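Local coordinates for THUMP domain-containing protein (Pyrococcus horikoshii, PDB 1VBK) that probably binds RNA through its THUMP domain and ATP through a ThiI-like domain, and is a putative thiamine-biosynthesis protein, at residues Pro76-Glu81 against Ala91-Arg96; Glu85-Thr90 against Gly159-Tyr164; Ser191-Phe196 against Tyr288-Leu293; Lys215-Val220 against Leu238-Ser243; Lys261-Asn266 against Ser273-Asp278. One frame throughout, in Å; residues are numbered along the deposited sequence.

Contact 1. Residues Pro76-Glu81 against Ala91-Arg96; sequences PAMEVE and ALLMFR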
# COMPACT_ATOMS: atom_id res chain seq x y z
N PRO A 76 28.97 19.25 9.27
CA PRO A 76 30.23 18.72 8.71
C PRO A 76 31.10 18.73 9.97
O PRO A 76 30.98 19.64 10.78
CB PRO A 76 30.66 19.82 7.74
CG PRO A 76 29.37 20.45 7.33
CD PRO A 76 28.59 20.51 8.61
N ALA A 77 31.96 17.74 10.16
CA ALA A 77 32.76 17.72 11.37
C ALA A 77 34.08 16.97 11.24
O ALA A 77 34.31 16.25 10.28
CB ALA A 77 31.95 17.11 12.51
N MET A 78 34.95 17.18 12.23
CA MET A 78 36.23 16.50 12.29
C MET A 78 36.12 15.42 13.35
O MET A 78 35.72 15.69 14.49
CB MET A 78 37.35 17.46 12.70
CG MET A 78 37.73 18.48 11.64
SD MET A 78 39.10 19.51 12.20
CE MET A 78 40.51 18.65 11.48
N GLU A 79 36.47 14.19 12.98
CA GLU A 79 36.43 13.07 13.91
C GLU A 79 37.84 12.83 14.44
O GLU A 79 38.80 12.77 13.67
CB GLU A 79 35.95 11.80 13.20
CG GLU A 79 36.03 10.55 14.06
CD GLU A 79 35.94 9.28 13.25
OE1 GLU A 79 34.97 9.13 12.47
OE2 GLU A 79 36.84 8.42 13.38
N VAL A 80 37.97 12.70 15.75
CA VAL A 80 39.26 12.47 16.38
C VAL A 80 39.10 11.56 17.59
O VAL A 80 37.98 11.36 18.09
CB VAL A 80 39.92 13.79 16.86
CG1 VAL A 80 40.11 14.75 15.69
CG2 VAL A 80 39.04 14.44 17.94
N GLU A 81 40.20 10.99 18.06
CA GLU A 81 40.18 10.14 19.24
C GLU A 81 39.67 11.01 20.38
O GLU A 81 40.07 12.17 20.50
CB GLU A 81 41.59 9.63 19.55
CG GLU A 81 42.08 8.56 18.59
CD GLU A 81 41.49 7.19 18.89
OE1 GLU A 81 41.88 6.60 19.93
OE2 GLU A 81 40.65 6.71 18.10
N ALA A 91 39.23 21.61 18.66
CA ALA A 91 38.25 22.66 18.91
C ALA A 91 38.85 24.04 18.61
O ALA A 91 38.20 24.87 17.98
CB ALA A 91 37.77 22.60 20.35
N LEU A 92 40.08 24.27 19.04
CA LEU A 92 40.75 25.55 18.79
C LEU A 92 41.02 25.74 17.30
O LEU A 92 40.85 26.84 16.76
CB LEU A 92 42.06 25.63 19.59
CG LEU A 92 42.89 26.92 19.48
CD1 LEU A 92 42.05 28.13 19.85
CD2 LEU A 92 44.10 26.81 20.40
N LEU A 93 41.43 24.67 16.63
CA LEU A 93 41.71 24.72 15.20
C LEU A 93 40.46 25.14 14.42
O LEU A 93 40.51 26.01 13.54
CB LEU A 93 42.18 23.35 14.72
CG LEU A 93 42.52 23.22 13.23
CD1 LEU A 93 43.81 23.99 12.94
CD2 LEU A 93 42.69 21.75 12.86
N MET A 94 39.34 24.52 14.75
CA MET A 94 38.09 24.83 14.07
C MET A 94 37.56 26.20 14.47
O MET A 94 36.93 26.88 13.66
CB MET A 94 37.07 23.74 14.35
CG MET A 94 37.53 22.41 13.79
SD MET A 94 36.24 21.20 13.69
CE MET A 94 35.29 21.88 12.27
N PHE A 95 37.81 26.60 15.71
CA PHE A 95 37.36 27.90 16.18
C PHE A 95 38.08 28.98 15.39
O PHE A 95 37.46 29.95 14.94
CB PHE A 95 37.67 28.06 17.67
CG PHE A 95 37.36 29.43 18.22
CD1 PHE A 95 38.25 30.49 18.06
CD2 PHE A 95 36.16 29.66 18.89
CE1 PHE A 95 37.95 31.77 18.55
CE2 PHE A 95 35.85 30.93 19.39
CZ PHE A 95 36.75 31.99 19.22
N ARG A 96 39.39 28.81 15.21
CA ARG A 96 40.18 29.78 14.47
C ARG A 96 39.75 29.88 13.02
O ARG A 96 39.67 30.98 12.46
CB ARG A 96 41.67 29.43 14.60
CG ARG A 96 42.21 29.83 15.96
CD ARG A 96 43.58 29.26 16.27
NE ARG A 96 44.15 29.92 17.45
CZ ARG A 96 45.26 29.54 18.07
NH1 ARG A 96 45.95 28.50 17.63
NH2 ARG A 96 45.69 30.22 19.13
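Met78 of strand 71-81 and Met94 of helix 84-102 meet sulfur to sulfur, with Met78 SD lying 3.6 Å from Met94 SD. The two chains slide past each other in opposite directions, and each sulfur also rests on the other's CG; Met78 SD to Met94 CG is 3.7 Å. This is the dense part of the contact. Met94 is buried, and its sulfur also lies against Ile163 of strand 160-164. Methionine suits both places because an unbranched, flexible thioether can bend to follow its neighbours: Met78 runs out with CG anti to its carbonyl carbon (chi1 -71°) and then turns at chi3. That turn carries its methyl away from Met94 to the thinner, solvent side, where Met78 CE comes only within 4.0 Å of Leu93 CD2. Leu93 is exposed and crosses Met78 at about a right angle, touching it by a single methyl. Trimming Met78 back to an alanine would probably open a gap beside the sulfur of Met94 and leave Leu93 without its partner on the strand. Strand 71-81 runs through a short turn into helix 84-102, which folds back over the sheet: helix-on-sheet packing of an alpha/beta domain, here with the helix belonging to the THUMP domain.

Contact 2. Residues Glu85-Thr90 against Gly159-Tyr164; sequences EKINRT and GKAYIY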
# COMPACT_ATOMS: atom_id res chain seq x y z
N GLU A 85 43.07 16.29 25.31
CA GLU A 85 44.11 16.95 24.53
C GLU A 85 43.70 17.13 23.06
O GLU A 85 43.81 18.22 22.51
CB GLU A 85 45.41 16.13 24.59
CG GLU A 85 46.50 16.64 23.66
CD GLU A 85 47.70 15.71 23.60
OE1 GLU A 85 47.51 14.51 23.30
OE2 GLU A 85 48.83 16.18 23.86
N LYS A 86 43.23 16.05 22.44
CA LYS A 86 42.83 16.10 21.04
C LYS A 86 41.57 16.93 20.84
O LYS A 86 41.45 17.66 19.85
CB LYS A 86 42.63 14.68 20.50
CG LYS A 86 43.91 13.86 20.49
CD LYS A 86 43.74 12.56 19.73
CE LYS A 86 45.07 11.86 19.54
NZ LYS A 86 44.94 10.74 18.56
N ILE A 87 40.62 16.83 21.77
CA ILE A 87 39.39 17.60 21.68
C ILE A 87 39.72 19.10 21.77
O ILE A 87 39.20 19.91 21.01
CB ILE A 87 38.40 17.21 22.80
CG1 ILE A 87 37.83 15.81 22.54
CG2 ILE A 87 37.27 18.23 22.89
CD1 ILE A 87 36.97 15.27 23.68
N ASN A 88 40.61 19.47 22.70
CA ASN A 88 40.99 20.88 22.84
C ASN A 88 41.69 21.44 21.61
O ASN A 88 41.33 22.51 21.12
CB ASN A 88 41.92 21.08 24.05
CG ASN A 88 41.16 21.27 25.35
OD1 ASN A 88 40.00 21.69 25.34
ND2 ASN A 88 41.81 20.98 26.47
N ARG A 89 42.68 20.72 21.09
CA ARG A 89 43.38 21.25 19.93
C ARG A 89 42.51 21.30 18.68
O ARG A 89 42.62 22.24 17.89
CB ARG A 89 44.69 20.50 19.67
CG ARG A 89 44.60 19.16 18.98
CD ARG A 89 45.92 18.88 18.25
NE ARG A 89 45.99 17.54 17.68
CZ ARG A 89 46.47 16.47 18.31
NH1 ARG A 89 46.92 16.57 19.56
NH2 ARG A 89 46.49 15.29 17.70
N THR A 90 41.64 20.31 18.48
CA THR A 90 40.78 20.33 17.30
C THR A 90 39.75 21.44 17.45
O THR A 90 39.41 22.12 16.48
CB THR A 90 40.05 18.99 17.09
OG1 THR A 90 41.01 17.93 17.03
CG2 THR A 90 39.27 19.02 15.77
N GLY A 159 34.32 6.34 22.07
CA GLY A 159 35.73 6.68 21.95
C GLY A 159 36.14 7.68 20.88
O GLY A 159 37.33 7.95 20.71
N LYS A 160 35.17 8.22 20.14
CA LYS A 160 35.47 9.19 19.10
C LYS A 160 34.78 10.51 19.43
O LYS A 160 33.68 10.51 19.98
CB LYS A 160 34.96 8.72 17.74
CG LYS A 160 35.52 7.38 17.26
CD LYS A 160 37.01 7.45 16.98
CE LYS A 160 37.52 6.14 16.41
NZ LYS A 160 38.99 6.17 16.19
N ALA A 161 35.44 11.61 19.11
CA ALA A 161 34.86 12.94 19.33
C ALA A 161 34.63 13.56 17.96
O ALA A 161 35.50 13.51 17.09
CB ALA A 161 35.82 13.81 20.15
N TYR A 162 33.45 14.13 17.77
CA TYR A 162 33.09 14.78 16.51
C TYR A 162 32.95 16.26 16.81
O TYR A 162 32.05 16.67 17.53
CB TYR A 162 31.76 14.20 16.00
CG TYR A 162 31.84 12.71 15.75
CD1 TYR A 162 32.35 12.21 14.55
CD2 TYR A 162 31.47 11.80 16.73
CE1 TYR A 162 32.48 10.84 14.33
CE2 TYR A 162 31.60 10.42 16.53
CZ TYR A 162 32.10 9.95 15.32
OH TYR A 162 32.24 8.59 15.12
N ILE A 163 33.85 17.05 16.25
CA ILE A 163 33.88 18.48 16.51
C ILE A 163 33.44 19.30 15.31
O ILE A 163 33.93 19.11 14.20
CB ILE A 163 35.29 18.88 16.95
CG1 ILE A 163 35.69 18.01 18.15
CG2 ILE A 163 35.35 20.36 17.29
CD1 ILE A 163 37.08 18.29 18.69
N TYR A 164 32.52 20.23 15.53
CA TYR A 164 32.00 21.05 14.45
C TYR A 164 31.72 22.51 14.83
O TYR A 164 31.63 22.84 16.01
CB TYR A 164 30.69 20.43 13.93
CG TYR A 164 29.58 20.39 14.96
CD1 TYR A 164 29.42 19.30 15.82
CD2 TYR A 164 28.68 21.46 15.08
CE1 TYR A 164 28.38 19.28 16.78
CE2 TYR A 164 27.66 21.44 16.02
CZ TYR A 164 27.51 20.36 16.86
OH TYR A 164 26.47 20.37 17.77
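Ile87 makes the first touch on strand 160-164, laying CG1 3.7 Å from Ala161 CB. Its CD1 stays close to the same methyl at 4.0 Å, and a side chain as small as alanine suits a point where the CA atoms of Ile87 and Ala161 are the nearest pair. Ile87 also touches Ile163: Ile87 CG2 is 4.2 Å from Ile163 CD1, while its carbonyl oxygen faces that methyl too. Nearly one turn on, Thr90 meets Ile163 by its carbon side. Ile163 CD1 presses against Thr90 CB at 3.4 Å, tighter than usual for two carbons, and lies 3.7 Å from Thr90 CG2. Threonine can sit in this buried place because its hydroxyl is paired inside the helix. With OG1 anti to the carbonyl carbon (chi1 -55°), it donates to Lys86 O at 2.9 Å, and Thr90 N reaches that oxygen from the opposite face of the carbonyl plane. A glycine in its place would probably leave Ile163 CD1 facing a gap and take from Lys86 O its second donor. The short helix and strand axes lie 9.5 Å apart and differ by 12° in direction: a nearly parallel helix laid on a mixed sheet, as expected of the alpha/beta THUMP fold.

Contact 3. Residues Ser191-Phe196 against Tyr288-Leu293; sequences SALAIF and YPLIAL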
# COMPACT_ATOMS: atom_id res chain seq x y z
N SER A 191 -0.04 21.89 -7.65
CA SER A 191 -0.03 20.44 -7.47
C SER A 191 1.40 19.98 -7.17
O SER A 191 1.60 18.97 -6.49
CB SER A 191 -0.58 19.73 -8.72
OG SER A 191 0.09 20.14 -9.90
N ALA A 192 2.38 20.73 -7.66
CA ALA A 192 3.78 20.39 -7.42
C ALA A 192 4.11 20.61 -5.95
O ALA A 192 4.82 19.82 -5.34
CB ALA A 192 4.70 21.24 -8.29
N LEU A 193 3.57 21.70 -5.39
CA LEU A 193 3.78 22.04 -3.98
C LEU A 193 3.06 21.01 -3.11
O LEU A 193 3.54 20.65 -2.03
CB LEU A 193 3.23 23.44 -3.68
CG LEU A 193 3.33 23.90 -2.23
CD1 LEU A 193 4.78 23.89 -1.76
CD2 LEU A 193 2.73 25.30 -2.10
N ALA A 194 1.91 20.55 -3.59
CA ALA A 194 1.13 19.55 -2.87
C ALA A 194 1.98 18.28 -2.74
O ALA A 194 2.03 17.66 -1.68
CB ALA A 194 -0.16 19.25 -3.63
N ILE A 195 2.63 17.90 -3.83
CA ILE A 195 3.48 16.72 -3.85
C ILE A 195 4.68 16.91 -2.92
O ILE A 195 5.05 16.01 -2.18
CB ILE A 195 3.97 16.41 -5.28
CG1 ILE A 195 2.77 15.94 -6.11
CG2 ILE A 195 5.08 15.36 -5.25
CD1 ILE A 195 3.07 15.73 -7.58
N PHE A 196 5.28 18.09 -2.97
CA PHE A 196 6.43 18.39 -2.12
C PHE A 196 6.05 18.21 -0.65
O PHE A 196 6.79 17.59 0.11
CB PHE A 196 6.92 19.82 -2.40
CG PHE A 196 8.07 20.25 -1.53
CD1 PHE A 196 7.86 20.68 -0.22
CD2 PHE A 196 9.37 20.21 -2.01
CE1 PHE A 196 8.92 21.07 0.59
CE2 PHE A 196 10.45 20.60 -1.21
CZ PHE A 196 10.22 21.03 0.10
N TYR A 288 -5.59 16.19 -0.07
CA TYR A 288 -5.49 17.56 -0.54
C TYR A 288 -4.66 18.37 0.46
O TYR A 288 -5.22 19.07 1.32
CB TYR A 288 -6.88 18.17 -0.66
CG TYR A 288 -7.88 17.29 -1.38
CD1 TYR A 288 -7.87 17.18 -2.77
CD2 TYR A 288 -8.83 16.56 -0.67
CE1 TYR A 288 -8.80 16.38 -3.44
CE2 TYR A 288 -9.76 15.75 -1.33
CZ TYR A 288 -9.73 15.67 -2.71
OH TYR A 288 -10.64 14.87 -3.37
N PRO A 289 -3.33 18.29 0.36
CA PRO A 289 -2.43 19.01 1.26
C PRO A 289 -2.70 20.51 1.41
O PRO A 289 -2.63 21.05 2.51
CB PRO A 289 -1.05 18.75 0.66
CG PRO A 289 -1.22 17.42 0.01
CD PRO A 289 -2.57 17.56 -0.66
N LEU A 290 -3.02 21.17 0.30
CA LEU A 290 -3.26 22.61 0.32
C LEU A 290 -4.55 23.00 1.03
O LEU A 290 -4.78 24.18 1.31
CB LEU A 290 -3.25 23.16 -1.11
CG LEU A 290 -1.97 22.85 -1.90
CD1 LEU A 290 -2.04 23.47 -3.28
CD2 LEU A 290 -0.76 23.38 -1.14
N ILE A 291 -5.39 22.02 1.33
CA ILE A 291 -6.64 22.27 2.03
C ILE A 291 -6.55 21.76 3.47
O ILE A 291 -7.02 22.42 4.40
CB ILE A 291 -7.83 21.57 1.33
CG1 ILE A 291 -8.07 22.18 -0.05
CG2 ILE A 291 -9.09 21.69 2.19
CD1 ILE A 291 -9.19 21.52 -0.84
N ALA A 292 -5.94 20.59 3.65
CA ALA A 292 -5.81 19.97 4.96
C ALA A 292 -4.72 20.54 5.87
O ALA A 292 -4.88 20.56 7.09
CB ALA A 292 -5.61 18.47 4.81
N LEU A 293 -3.62 21.00 5.29
CA LEU A 293 -2.53 21.55 6.10
C LEU A 293 -2.74 23.03 6.43
O LEU A 293 -3.30 23.78 5.63
CB LEU A 293 -1.19 21.34 5.38
CG LEU A 293 -0.86 19.88 5.01
CD1 LEU A 293 0.51 19.80 4.36
CD2 LEU A 293 -0.91 19.00 6.26
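This is a buried, apolar helix-to-helix contact in the ThiI-like part of the chain, where the short helix 289-292, just beyond the edge strand 286-287, rests against helix 189-200. The backbones come closest at Ala194 and Pro289, whose CA atoms are 5.5 Å apart. Alanine suits that point because its single methyl keeps the helix surface low. Ala194 CB is 4.2 Å from Pro289 CD, and the proline ring also touches the backbone oxygen of Ala194, with Pro289 CG 3.7 Å from Ala194 O. Proline is at ease as the first residue of its helix, where no backbone N-H is needed for a bond inside the helix; Tyr288, at the N-cap position, accepts at its carbonyl oxygen from both Ile291 N and Ala292 N.

Leu290 extends the packing to the next residues. Its CG is anti to the carbonyl carbon (chi1 -55°), which swings the branched end in toward helix 189-200. There Leu290 CG comes within 4.4 Å of Ala194 CB, and Leu290 CD2 lies 4.1 Å from Leu193 CD2 as the two leucines cross at a slant. Leu290 further touches Leu190 and Leu197 on that helix. The meeting is all carbon against carbon or carbonyl, so what holds the two helices is the fit of their shapes and the removal of apolar surface from water, and not any directional bond.

Contact 4. Residues Lys215-Val220 against Leu238-Ser243; sequences KNLEKV and LVVAES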
# COMPACT_ATOMS: atom_id res chain seq x y z
N LYS A 215 2.34 21.04 -24.88
CA LYS A 215 3.24 22.04 -24.31
C LYS A 215 3.12 22.11 -22.80
O LYS A 215 4.07 22.51 -22.12
CB LYS A 215 2.95 23.43 -24.91
CG LYS A 215 3.92 23.83 -26.02
CD LYS A 215 3.98 22.78 -27.11
CE LYS A 215 4.95 23.17 -28.21
NZ LYS A 215 4.97 22.18 -29.32
N ASN A 216 1.97 21.73 -22.27
CA ASN A 216 1.80 21.75 -20.82
C ASN A 216 2.60 20.61 -20.22
O ASN A 216 2.97 20.65 -19.04
CB ASN A 216 0.33 21.63 -20.42
CG ASN A 216 0.13 21.76 -18.92
OD1 ASN A 216 -0.67 21.03 -18.32
ND2 ASN A 216 0.86 22.67 -18.30
N LEU A 217 2.88 19.59 -21.03
CA LEU A 217 3.66 18.45 -20.56
C LEU A 217 5.10 18.89 -20.38
O LEU A 217 5.77 18.50 -19.42
CB LEU A 217 3.60 17.29 -21.55
CG LEU A 217 4.53 16.11 -21.23
CD1 LEU A 217 4.29 15.63 -19.80
CD2 LEU A 217 4.31 14.99 -22.22
N GLU A 218 5.58 19.71 -21.31
CA GLU A 218 6.94 20.22 -21.26
C GLU A 218 7.04 21.05 -19.99
O GLU A 218 8.06 21.04 -19.30
CB GLU A 218 7.22 21.10 -22.49
CG GLU A 218 8.67 21.09 -22.94
CD GLU A 218 9.10 19.72 -23.47
OE1 GLU A 218 8.48 19.24 -24.44
OE2 GLU A 218 10.05 19.14 -22.91
N LYS A 219 5.97 21.77 -19.68
CA LYS A 219 5.90 22.60 -18.49
C LYS A 219 5.89 21.71 -17.24
O LYS A 219 6.48 22.05 -16.22
CB LYS A 219 4.64 23.47 -18.53
CG LYS A 219 4.18 24.03 -17.19
CD LYS A 219 5.22 24.93 -16.55
CE LYS A 219 4.71 25.47 -15.23
NZ LYS A 219 5.70 26.36 -14.55
N VAL A 220 5.21 20.57 -17.34
CA VAL A 220 5.14 19.65 -16.21
C VAL A 220 6.48 18.96 -15.97
O VAL A 220 6.90 18.79 -14.83
CB VAL A 220 4.04 18.59 -16.42
CG1 VAL A 220 4.13 17.52 -15.33
CG2 VAL A 220 2.68 19.26 -16.38
N LEU A 238 8.48 10.61 -14.04
CA LEU A 238 7.16 11.12 -14.38
C LEU A 238 6.43 10.11 -15.25
O LEU A 238 6.96 9.62 -16.24
CB LEU A 238 7.28 12.44 -15.14
CG LEU A 238 5.96 13.06 -15.59
CD1 LEU A 238 5.14 13.44 -14.36
CD2 LEU A 238 6.22 14.29 -16.45
N VAL A 239 5.20 9.79 -14.85
CA VAL A 239 4.38 8.84 -15.59
C VAL A 239 3.30 9.60 -16.35
O VAL A 239 2.55 10.38 -15.76
CB VAL A 239 3.69 7.83 -14.65
CG1 VAL A 239 2.73 6.95 -15.44
CG2 VAL A 239 4.74 6.98 -13.95
N VAL A 240 3.22 9.38 -17.66
CA VAL A 240 2.21 10.04 -18.48
C VAL A 240 1.09 9.04 -18.73
O VAL A 240 1.32 7.97 -19.29
CB VAL A 240 2.80 10.49 -19.84
CG1 VAL A 240 1.76 11.26 -20.63
CG2 VAL A 240 4.04 11.34 -19.61
N ALA A 241 -0.13 9.38 -18.30
CA ALA A 241 -1.28 8.50 -18.50
C ALA A 241 -2.21 9.12 -19.53
O ALA A 241 -2.76 10.20 -19.31
CB ALA A 241 -2.01 8.29 -17.18
N GLU A 242 -2.38 8.44 -20.65
CA GLU A 242 -3.22 8.92 -21.74
C GLU A 242 -4.72 8.92 -21.41
O GLU A 242 -5.49 9.63 -22.05
CB GLU A 242 -2.99 8.07 -23.00
CG GLU A 242 -3.42 6.61 -22.86
CD GLU A 242 -2.36 5.73 -22.24
OE1 GLU A 242 -1.67 6.18 -21.30
OE2 GLU A 242 -2.22 4.57 -22.69
N SER A 243 -5.11 8.12 -20.43
CA SER A 243 -6.52 8.04 -20.02
C SER A 243 -6.61 7.57 -18.57
O SER A 243 -5.63 7.10 -18.01
CB SER A 243 -7.28 7.09 -20.94
OG SER A 243 -6.53 5.93 -21.21
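Leu238 reaches CD2 into the angle between Val220 and Leu217 of helix 215-228 and overlaps both. Leu238 CD2 is 4.0 Å from Val220 CG1, and the same methyl lies 4.1 Å from Leu217 CD1, so one branch of a leucine carries two of the three touches. It approaches them differently: it crosses Val220 at about a right angle, yet slides past Leu217 with the two chains pointing in opposite directions. Leu238 has CG anti to its backbone N (chi1 179°), a setting that sends its isobutyl end out from the residue just before strand 239-241 toward the helix.

In Leu217, CG anti to the backbone N (173°) brings CD1 over to Leu238 and Val240. This CD1 serves twice, since it also meets Val240 CG2 at 4.3 Å. Val240, two residues on and within the strand, also points its CB toward the helix, so that Leu238 and Val240 together give it two apolar side chains to rest on. The types fit their places: a beta-branched valine is well suited to a strand, and long leucines bridge a gap in which the nearest CA atoms, those of Leu217 and Val240, remain 8.8 Å apart. Val220 is short, and its CB points toward the 238-243 segment, where it meets Leu238.

Tyr209 of strand 204-210 touches Leu217, Val220 and Val240 alike and continues this apolar layer, while Arg221 and Trp224 further along the helix touch Leu238. Strand 204-210, helix 215-228 and strand 239-241 form a beta-alpha-beta crossover, and the contact packs its helix on the outermost strand of the parallel five-stranded sheet, whose order is 3-2-1-4-5; helix 244-254 touches Val239 and Ala241.

Contact 5. Residues Lys261-Asn266 against Ser273-Asp278; sequences KGLRPN and SEITED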
# COMPACT_ATOMS: atom_id res chain seq x y z
N LYS A 261 -3.68 15.48 -4.80
CA LYS A 261 -4.09 16.50 -5.78
C LYS A 261 -3.81 17.89 -5.22
O LYS A 261 -3.79 18.09 -4.01
CB LYS A 261 -5.57 16.34 -6.12
CG LYS A 261 -5.87 15.11 -6.97
CD LYS A 261 -7.36 14.93 -7.25
CE LYS A 261 -7.93 16.06 -8.09
NZ LYS A 261 -9.40 15.89 -8.33
N GLY A 262 -3.60 18.86 -6.12
CA GLY A 262 -3.30 20.21 -5.68
C GLY A 262 -4.50 21.12 -5.45
O GLY A 262 -4.37 22.34 -5.46
N LEU A 263 -5.66 20.51 -5.22
CA LEU A 263 -6.90 21.24 -5.00
C LEU A 263 -6.84 22.23 -3.84
O LEU A 263 -6.28 21.94 -2.78
CB LEU A 263 -8.03 20.24 -4.76
CG LEU A 263 -9.47 20.75 -4.77
CD1 LEU A 263 -9.82 21.29 -6.14
CD2 LEU A 263 -10.41 19.61 -4.40
N ARG A 264 -7.41 23.41 -4.05
CA ARG A 264 -7.46 24.46 -3.03
C ARG A 264 -8.91 24.80 -2.72
O ARG A 264 -9.79 24.62 -3.56
CB ARG A 264 -6.77 25.73 -3.53
CG ARG A 264 -5.29 25.60 -3.81
CD ARG A 264 -4.76 26.93 -4.33
NE ARG A 264 -5.47 27.36 -5.53
CZ ARG A 264 -5.37 28.57 -6.06
NH1 ARG A 264 -4.58 29.48 -5.50
NH2 ARG A 264 -6.05 28.87 -7.16
N PRO A 265 -9.18 25.30 -1.50
CA PRO A 265 -10.54 25.66 -1.10
C PRO A 265 -11.19 26.58 -2.13
O PRO A 265 -12.40 26.54 -2.35
CB PRO A 265 -10.33 26.37 0.24
CG PRO A 265 -9.11 25.69 0.79
CD PRO A 265 -8.21 25.61 -0.43
N ASN A 266 -10.35 27.39 -2.78
CA ASN A 266 -10.79 28.34 -3.79
C ASN A 266 -11.33 27.68 -5.06
O ASN A 266 -11.99 28.34 -5.87
CB ASN A 266 -9.62 29.27 -4.14
CG ASN A 266 -9.79 29.98 -5.47
OD1 ASN A 266 -8.97 29.84 -6.38
ND2 ASN A 266 -10.88 30.73 -5.60
N SER A 273 -18.22 19.04 -4.66
CA SER A 273 -18.50 17.96 -5.59
C SER A 273 -17.23 17.28 -6.08
O SER A 273 -17.19 16.06 -6.25
CB SER A 273 -19.30 18.50 -6.78
OG SER A 273 -18.60 19.55 -7.41
N GLU A 274 -16.17 18.06 -6.30
CA GLU A 274 -14.93 17.48 -6.76
C GLU A 274 -14.38 16.50 -5.72
O GLU A 274 -13.78 15.49 -6.06
CB GLU A 274 -13.89 18.56 -7.07
CG GLU A 274 -12.50 18.01 -7.37
CD GLU A 274 -11.69 18.90 -8.28
OE1 GLU A 274 -11.91 20.13 -8.26
OE2 GLU A 274 -10.82 18.38 -9.01
N ILE A 275 -14.61 16.80 -4.44
CA ILE A 275 -14.14 15.93 -3.37
C ILE A 275 -14.96 14.64 -3.33
O ILE A 275 -14.41 13.54 -3.20
CB ILE A 275 -14.21 16.64 -1.99
CG1 ILE A 275 -13.15 17.75 -1.94
CG2 ILE A 275 -13.97 15.63 -0.87
CD1 ILE A 275 -13.21 18.59 -0.68
N THR A 276 -16.28 14.77 -3.43
CA THR A 276 -17.16 13.60 -3.41
C THR A 276 -16.96 12.77 -4.68
O THR A 276 -16.99 11.53 -4.64
CB THR A 276 -18.64 14.03 -3.30
OG1 THR A 276 -18.95 14.96 -4.34
CG2 THR A 276 -18.88 14.69 -1.94
N GLU A 277 -16.76 13.45 -5.81
CA GLU A 277 -16.52 12.77 -7.08
C GLU A 277 -15.19 12.02 -7.00
O GLU A 277 -15.09 10.87 -7.43
CB GLU A 277 -16.49 13.80 -8.22
CG GLU A 277 -17.87 14.24 -8.69
CD GLU A 277 -17.85 15.56 -9.45
OE1 GLU A 277 -16.82 15.87 -10.07
OE2 GLU A 277 -18.88 16.28 -9.43
N ASP A 278 -14.18 12.69 -6.45
CA ASP A 278 -12.85 12.09 -6.27
C ASP A 278 -12.96 10.83 -5.45
O ASP A 278 -12.33 9.81 -5.74
CB ASP A 278 -11.91 13.06 -5.54
CG ASP A 278 -11.18 14.00 -6.47
OD1 ASP A 278 -10.43 14.86 -5.97
OD2 ASP A 278 -11.35 13.88 -7.71
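The loop that follows strand 258-260 runs beside the start of helix 273-281, with the CA atoms of Leu263 and Glu274 9.0 Å apart and those of Lys261 and Asp278 9.8 Å apart. Side chains bridge this distance through a salt-bridge network at the edge of the parallel alpha/beta domain. Lys261 faces two acids one helical turn apart, and a long, flexible amine is well suited to meet both. Its chain bends at chi3 (65°), bringing NZ within 2.9 Å of Glu274 OE2 and 2.8 Å of Asp278 OD1. The ammonium meets Glu274 on the anti side of OE2, 24° out of the carboxylate plane, but uses the syn lone pair of Asp278 OD1; a weak third bond goes to Asp278 OD2. Asp278 is buried, and its OD1 also bonds to the hydroxyl of Tyr288, which probably holds the carboxylate in place for the lysine. Next to the charges Leu263 supplies an apolar patch. It slides along Glu274, and Leu263 CD2 packs against Ile275, 4.1 Å from CG1. Thus Glu274 is divided between neighbours of two kinds: one oxygen, OE2, takes the ammonium, while the other, OE1, lies 3.2 Å from Leu263 CD1.

Overall arrangement
From the N terminus, contact 1 closes a short loop, bringing helix 84-102 back onto strand 71-81. Contact 2 crosses it, since residues 85-90 fall between the segments of contact 1 while 159-164 come long after; the same helix is thereby tied to two neighbouring strands of the mixed sheet. The ThiI-like part follows, and its three contacts lie on the opposite side of the chain's centre. Contact 3 closes a long loop, joining residues 191-196 to 288-293, and contacts 4 and 5 are nested inside it, one after the other. Contact 5 touches contact 3, their centres about 11 Å apart, whereas contact 4 lies at the other edge of the parallel sheet.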